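Local coordinates for protein nucleoporin NUP82 (Saccharomyces cerevisiae, PDB 3PBP) that serves as a structural component of the yeast nuclear pore complex and, through its N-terminal beta-propeller domain, binds the nucleoporin NUP116, at residues S52-V64 against Y97-Q110. The protein carries 1 engineered substitution. Numbering follows the deposited sequence.
Sequences SLYHSLNFSRHLV and YSNVEDVSIQDAFQ
Leu57 fills the tightly packed part of this contact between the outermost strand of one propeller sheet, 55-58, and the loop and short helix leading into strand 110-115 of the next. With CG anti to the backbone N (chi1 173°), the end of its side chain is brought close to 97-110: CD1 lies 3.9 Å from Val100 CG1 and along the aliphatic part of Gln106, while CD2 presses 3.5 Å from CD2 of the Phe109 ring. Pro94 also touches both Leu57 and Phe109; apolar side chains suit this buried spot, where a polar group would lose its hydration. At one end, His55 brings CD2 to 3.5 Å from Ser98 O, near its ring plane. Beyond Phe59 the character changes. Gln110 lies over one face of the His62 ring, its CG 3.6 Å from the centroid in a CH-pi contact and its amide plane only 6° from the ring plane. His62 NE2 donates in the ring plane to Asp107 OD1 (3.0 Å), meeting the carboxylate from above. Arg61, bent at chi2 and chi3, forms a salt bridge with the same Asp107, including a weak bond from NH1 to OD2 (3.0 Å); Val103 CG1 rests on the guanidinium face. This side faces solvent, which suits charged and polar groups that keep some hydration. The guanidinium and the His62 N-H converge on one carboxylate and probably favour its ionised form, adding a polar tie between neighbouring sheets to their apolar seam.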
loop_
_atom_site.group_PDB
_atom_site.type_symbol
_atom_site.label_atom_id
_atom_site.label_comp_id
_atom_site.label_asym_id
_atom_site.label_seq_id
_atom_site.Cartn_x
_atom_site.Cartn_y
_atom_site.Cartn_z
ATOM N N SER A 52 -18.616 -30.174 -20.148
ATOM C CA SER A 52 -19.928 -30.239 -20.769
ATOM C C SER A 52 -20.902 -29.967 -19.618
ATOM O O SER A 52 -22.041 -29.562 -19.827
ATOM C CB SER A 52 -20.181 -31.618 -21.406
ATOM O OG SER A 52 -20.055 -32.668 -20.465
ATOM N N LEU A 53 -20.426 -30.177 -18.396
ATOM C CA LEU A 53 -21.228 -29.940 -17.201
ATOM C C LEU A 53 -20.379 -29.181 -16.207
ATOM O O LEU A 53 -19.152 -29.211 -16.293
ATOM C CB LEU A 53 -21.655 -31.260 -16.567
ATOM C CG LEU A 53 -22.775 -32.012 -17.277
ATOM C CD1 LEU A 53 -22.715 -33.492 -16.892
ATOM C CD2 LEU A 53 -24.113 -31.382 -16.926
ATOM N N TYR A 54 -21.024 -28.495 -15.270
ATOM C CA TYR A 54 -20.284 -27.770 -14.249
ATOM C C TYR A 54 -20.137 -28.702 -13.051
ATOM O O TYR A 54 -20.744 -29.770 -13.016
ATOM C CB TYR A 54 -21.016 -26.480 -13.861
ATOM C CG TYR A 54 -22.280 -26.671 -13.059
ATOM C CD1 TYR A 54 -22.234 -27.015 -11.704
ATOM C CD2 TYR A 54 -23.529 -26.498 -13.652
ATOM C CE1 TYR A 54 -23.404 -27.178 -10.966
ATOM C CE2 TYR A 54 -24.703 -26.656 -12.924
ATOM C CZ TYR A 54 -24.636 -26.994 -11.587
ATOM O OH TYR A 54 -25.806 -27.125 -10.879
ATOM N N HIS A 55 -19.331 -28.315 -12.075
ATOM C CA HIS A 55 -19.142 -29.163 -10.921
ATOM C C HIS A 55 -19.325 -28.365 -9.654
ATOM O O HIS A 55 -19.330 -27.141 -9.692
ATOM C CB HIS A 55 -17.768 -29.811 -10.982
ATOM C CG HIS A 55 -17.489 -30.481 -12.290
ATOM N ND1 HIS A 55 -17.213 -29.772 -13.442
ATOM C CD2 HIS A 55 -17.516 -31.785 -12.649
ATOM C CE1 HIS A 55 -17.085 -30.612 -14.453
ATOM N NE2 HIS A 55 -17.264 -31.839 -13.999
ATOM N N SER A 56 -19.497 -29.059 -8.532
ATOM C CA SER A 56 -19.719 -28.399 -7.253
ATOM C C SER A 56 -18.962 -28.984 -6.076
ATOM O O SER A 56 -18.539 -30.145 -6.084
ATOM C CB SER A 56 -21.197 -28.418 -6.916
ATOM O OG SER A 56 -21.933 -27.866 -7.978
ATOM N N LEU A 57 -18.798 -28.152 -5.058
ATOM C CA LEU A 57 -18.121 -28.538 -3.839
ATOM C C LEU A 57 -18.735 -27.713 -2.733
ATOM O O LEU A 57 -18.362 -26.567 -2.527
ATOM C CB LEU A 57 -16.629 -28.243 -3.920
ATOM C CG LEU A 57 -15.914 -28.470 -2.587
ATOM C CD1 LEU A 57 -16.072 -29.935 -2.186
ATOM C CD2 LEU A 57 -14.440 -28.084 -2.705
ATOM N N ASN A 58 -19.694 -28.303 -2.033
ATOM C CA ASN A 58 -20.374 -27.640 -0.934
ATOM C C ASN A 58 -19.409 -27.537 0.232
ATOM O O ASN A 58 -18.867 -28.545 0.683
ATOM C CB ASN A 58 -21.604 -28.443 -0.512
ATOM C CG ASN A 58 -22.406 -27.749 0.548
ATOM O OD1 ASN A 58 -21.942 -27.574 1.676
ATOM N ND2 ASN A 58 -23.619 -27.327 0.194
ATOM N N PHE A 59 -19.190 -26.321 0.725
ATOM C CA PHE A 59 -18.266 -26.125 1.831
ATOM C C PHE A 59 -18.917 -25.655 3.126
ATOM O O PHE A 59 -18.216 -25.212 4.032
ATOM C CB PHE A 59 -17.140 -25.163 1.411
ATOM C CG PHE A 59 -17.622 -23.810 0.953
ATOM C CD1 PHE A 59 -17.872 -22.797 1.874
ATOM C CD2 PHE A 59 -17.819 -23.542 -0.402
ATOM C CE1 PHE A 59 -18.307 -21.536 1.450
ATOM C CE2 PHE A 59 -18.255 -22.285 -0.833
ATOM C CZ PHE A 59 -18.498 -21.283 0.094
ATOM N N SER A 60 -20.243 -25.771 3.214
ATOM C CA SER A 60 -20.991 -25.381 4.415
ATOM C C SER A 60 -20.385 -26.026 5.651
ATOM O O SER A 60 -20.328 -25.428 6.723
ATOM C CB SER A 60 -22.447 -25.826 4.312
ATOM O OG SER A 60 -23.070 -25.275 3.169
ATOM N N ARG A 61 -19.935 -27.260 5.485
ATOM C CA ARG A 61 -19.326 -28.012 6.568
ATOM C C ARG A 61 -18.098 -27.306 7.127
ATOM O O ARG A 61 -17.731 -27.514 8.271
ATOM C CB ARG A 61 -18.923 -29.397 6.063
ATOM C CG ARG A 61 -18.767 -30.437 7.162
ATOM C CD ARG A 61 -17.458 -31.181 7.011
ATOM N NE ARG A 61 -17.228 -31.589 5.631
ATOM C CZ ARG A 61 -16.101 -32.159 5.207
ATOM N NH1 ARG A 61 -15.111 -32.383 6.068
ATOM N NH2 ARG A 61 -15.962 -32.503 3.922
ATOM N N HIS A 62 -17.467 -26.469 6.312
ATOM C CA HIS A 62 -16.266 -25.745 6.725
ATOM C C HIS A 62 -16.499 -24.262 6.966
ATOM O O HIS A 62 -15.788 -23.637 7.752
ATOM C CB HIS A 62 -15.179 -25.910 5.672
ATOM C CG HIS A 62 -14.669 -27.310 5.558
ATOM N ND1 HIS A 62 -13.867 -27.890 6.519
ATOM C CD2 HIS A 62 -14.864 -28.256 4.609
ATOM C CE1 HIS A 62 -13.588 -29.133 6.166
ATOM N NE2 HIS A 62 -14.181 -29.381 5.010
ATOM N N LEU A 63 -17.491 -23.698 6.286
ATOM C CA LEU A 63 -17.799 -22.285 6.435
ATOM C C LEU A 63 -19.150 -21.939 5.855
ATOM O O LEU A 63 -19.485 -22.331 4.732
ATOM C CB LEU A 63 -16.730 -21.422 5.744
ATOM C CG LEU A 63 -17.045 -19.929 5.525
ATOM C CD1 LEU A 63 -17.189 -19.209 6.853
ATOM C CD2 LEU A 63 -15.936 -19.299 4.714
ATOM N N VAL A 64 -19.930 -21.208 6.641
ATOM C CA VAL A 64 -21.235 -20.745 6.203
ATOM C C VAL A 64 -20.998 -19.247 6.081
ATOM O O VAL A 64 -20.557 -18.605 7.036
ATOM C CB VAL A 64 -22.330 -21.031 7.259
ATOM C CG1 VAL A 64 -23.603 -20.303 6.879
ATOM C CG2 VAL A 64 -22.594 -22.523 7.351
ATOM N N TYR A 97 -11.069 -32.086 -10.988
ATOM C CA TYR A 97 -11.811 -33.105 -10.265
ATOM C C TYR A 97 -13.219 -33.032 -10.821
ATOM O O TYR A 97 -13.634 -31.985 -11.329
ATOM C CB TYR A 97 -11.834 -32.801 -8.780
ATOM C CG TYR A 97 -10.467 -32.763 -8.165
ATOM C CD1 TYR A 97 -9.637 -31.657 -8.327
ATOM C CD2 TYR A 97 -9.984 -33.852 -7.448
ATOM C CE1 TYR A 97 -8.356 -31.640 -7.790
ATOM C CE2 TYR A 97 -8.705 -33.846 -6.910
ATOM C CZ TYR A 97 -7.898 -32.737 -7.086
ATOM O OH TYR A 97 -6.628 -32.725 -6.566
ATOM N N SER A 98 -13.947 -34.136 -10.749
ATOM C CA SER A 98 -15.309 -34.158 -11.265
ATOM C C SER A 98 -16.275 -34.640 -10.196
ATOM O O SER A 98 -17.350 -34.056 -9.997
ATOM C CB SER A 98 -15.394 -35.061 -12.500
ATOM O OG SER A 98 -14.821 -36.329 -12.238
ATOM N N ASN A 99 -15.883 -35.696 -9.496
ATOM C CA ASN A 99 -16.726 -36.246 -8.453
ATOM C C ASN A 99 -16.063 -36.086 -7.095
ATOM O O ASN A 99 -15.380 -36.993 -6.617
ATOM C CB ASN A 99 -17.001 -37.721 -8.740
ATOM C CG ASN A 99 -18.425 -38.107 -8.424
ATOM O OD1 ASN A 99 -19.375 -37.479 -8.909
ATOM N ND2 ASN A 99 -18.590 -39.147 -7.610
ATOM N N VAL A 100 -16.270 -34.929 -6.477
ATOM C CA VAL A 100 -15.682 -34.647 -5.173
ATOM C C VAL A 100 -16.605 -35.117 -4.049
ATOM O O VAL A 100 -17.351 -34.327 -3.471
ATOM C CB VAL A 100 -15.412 -33.142 -5.004
ATOM C CG1 VAL A 100 -14.325 -32.929 -3.971
ATOM C CG2 VAL A 100 -15.021 -32.532 -6.335
ATOM N N GLU A 101 -16.545 -36.411 -3.743
ATOM C CA GLU A 101 -17.374 -37.000 -2.697
ATOM C C GLU A 101 -16.601 -37.234 -1.408
ATOM O O GLU A 101 -16.999 -36.750 -0.348
ATOM C CB GLU A 101 -17.960 -38.319 -3.181
ATOM C CG GLU A 101 -19.472 -38.343 -3.167
ATOM C CD GLU A 101 -20.059 -38.798 -4.495
ATOM O OE1 GLU A 101 -19.872 -38.085 -5.504
ATOM O OE2 GLU A 101 -20.702 -39.869 -4.536
ATOM N N ASP A 102 -15.507 -37.985 -1.506
ATOM C CA ASP A 102 -14.652 -38.280 -0.359
ATOM C C ASP A 102 -14.568 -37.114 0.607
ATOM O O ASP A 102 -14.053 -36.058 0.254
ATOM C CB ASP A 102 -13.232 -38.590 -0.827
ATOM C CG ASP A 102 -12.854 -40.031 -0.624
ATOM O OD1 ASP A 102 -12.938 -40.515 0.527
ATOM O OD2 ASP A 102 -12.465 -40.678 -1.622
ATOM N N VAL A 103 -15.064 -37.296 1.822
ATOM C CA VAL A 103 -14.990 -36.233 2.814
ATOM C C VAL A 103 -13.517 -35.862 3.016
ATOM O O VAL A 103 -13.188 -34.709 3.306
ATOM C CB VAL A 103 -15.598 -36.685 4.163
ATOM C CG1 VAL A 103 -15.329 -35.637 5.241
ATOM C CG2 VAL A 103 -17.096 -36.928 3.992
ATOM N N SER A 104 -12.636 -36.849 2.846
ATOM C CA SER A 104 -11.195 -36.645 2.996
ATOM C C SER A 104 -10.630 -35.816 1.836
ATOM O O SER A 104 -9.731 -34.999 2.029
ATOM C CB SER A 104 -10.478 -38.000 3.064
ATOM O OG SER A 104 -10.733 -38.770 1.901
ATOM N N ILE A 105 -11.164 -36.037 0.635
ATOM C CA ILE A 105 -10.731 -35.315 -0.556
ATOM C C ILE A 105 -11.263 -33.881 -0.579
ATOM O O ILE A 105 -10.617 -32.982 -1.119
ATOM C CB ILE A 105 -11.179 -36.048 -1.851
ATOM C CG1 ILE A 105 -10.292 -37.274 -2.083
ATOM C CG2 ILE A 105 -11.116 -35.108 -3.042
ATOM C CD1 ILE A 105 -10.540 -37.987 -3.411
ATOM N N GLN A 106 -12.434 -33.668 0.013
ATOM C CA GLN A 106 -13.036 -32.343 0.048
ATOM C C GLN A 106 -12.344 -31.457 1.057
ATOM O O GLN A 106 -12.329 -30.237 0.912
ATOM C CB GLN A 106 -14.514 -32.427 0.408
ATOM C CG GLN A 106 -15.344 -33.234 -0.568
ATOM C CD GLN A 106 -16.812 -33.246 -0.196
ATOM O OE1 GLN A 106 -17.167 -33.425 0.976
ATOM N NE2 GLN A 106 -17.675 -33.066 -1.189
ATOM N N ASP A 107 -11.785 -32.063 2.095
ATOM C CA ASP A 107 -11.093 -31.287 3.111
ATOM C C ASP A 107 -9.741 -30.890 2.558
ATOM O O ASP A 107 -9.098 -29.961 3.052
ATOM C CB ASP A 107 -10.914 -32.110 4.387
ATOM C CG ASP A 107 -12.237 -32.494 5.020
ATOM O OD1 ASP A 107 -13.287 -32.138 4.441
ATOM O OD2 ASP A 107 -12.226 -33.150 6.092
ATOM N N ALA A 108 -9.313 -31.612 1.529
ATOM C CA ALA A 108 -8.036 -31.339 0.886
ATOM C C ALA A 108 -8.067 -29.947 0.260
ATOM O O ALA A 108 -7.036 -29.294 0.126
ATOM C CB ALA A 108 -7.761 -32.386 -0.189
ATOM N N PHE A 109 -9.266 -29.506 -0.114
ATOM C CA PHE A 109 -9.449 -28.210 -0.740
ATOM C C PHE A 109 -9.468 -27.044 0.233
ATOM O O PHE A 109 -9.575 -25.890 -0.179
ATOM C CB PHE A 109 -10.714 -28.229 -1.586
ATOM C CG PHE A 109 -10.659 -29.227 -2.708
ATOM C CD1 PHE A 109 -9.577 -29.240 -3.586
ATOM C CD2 PHE A 109 -11.667 -30.172 -2.872
ATOM C CE1 PHE A 109 -9.499 -30.169 -4.602
ATOM C CE2 PHE A 109 -11.596 -31.109 -3.889
ATOM C CZ PHE A 109 -10.506 -31.104 -4.757
ATOM N N GLN A 110 -9.364 -27.342 1.522
ATOM C CA GLN A 110 -9.320 -26.297 2.526
ATOM C C GLN A 110 -7.828 -26.155 2.724
ATOM O O GLN A 110 -7.189 -26.970 3.386
ATOM C CB GLN A 110 -10.014 -26.737 3.817
ATOM C CG GLN A 110 -11.507 -26.975 3.680
ATOM C CD GLN A 110 -12.261 -25.778 3.089
ATOM O OE1 GLN A 110 -12.217 -24.659 3.626
ATOM N NE2 GLN A 110 -12.967 -26.015 1.979
#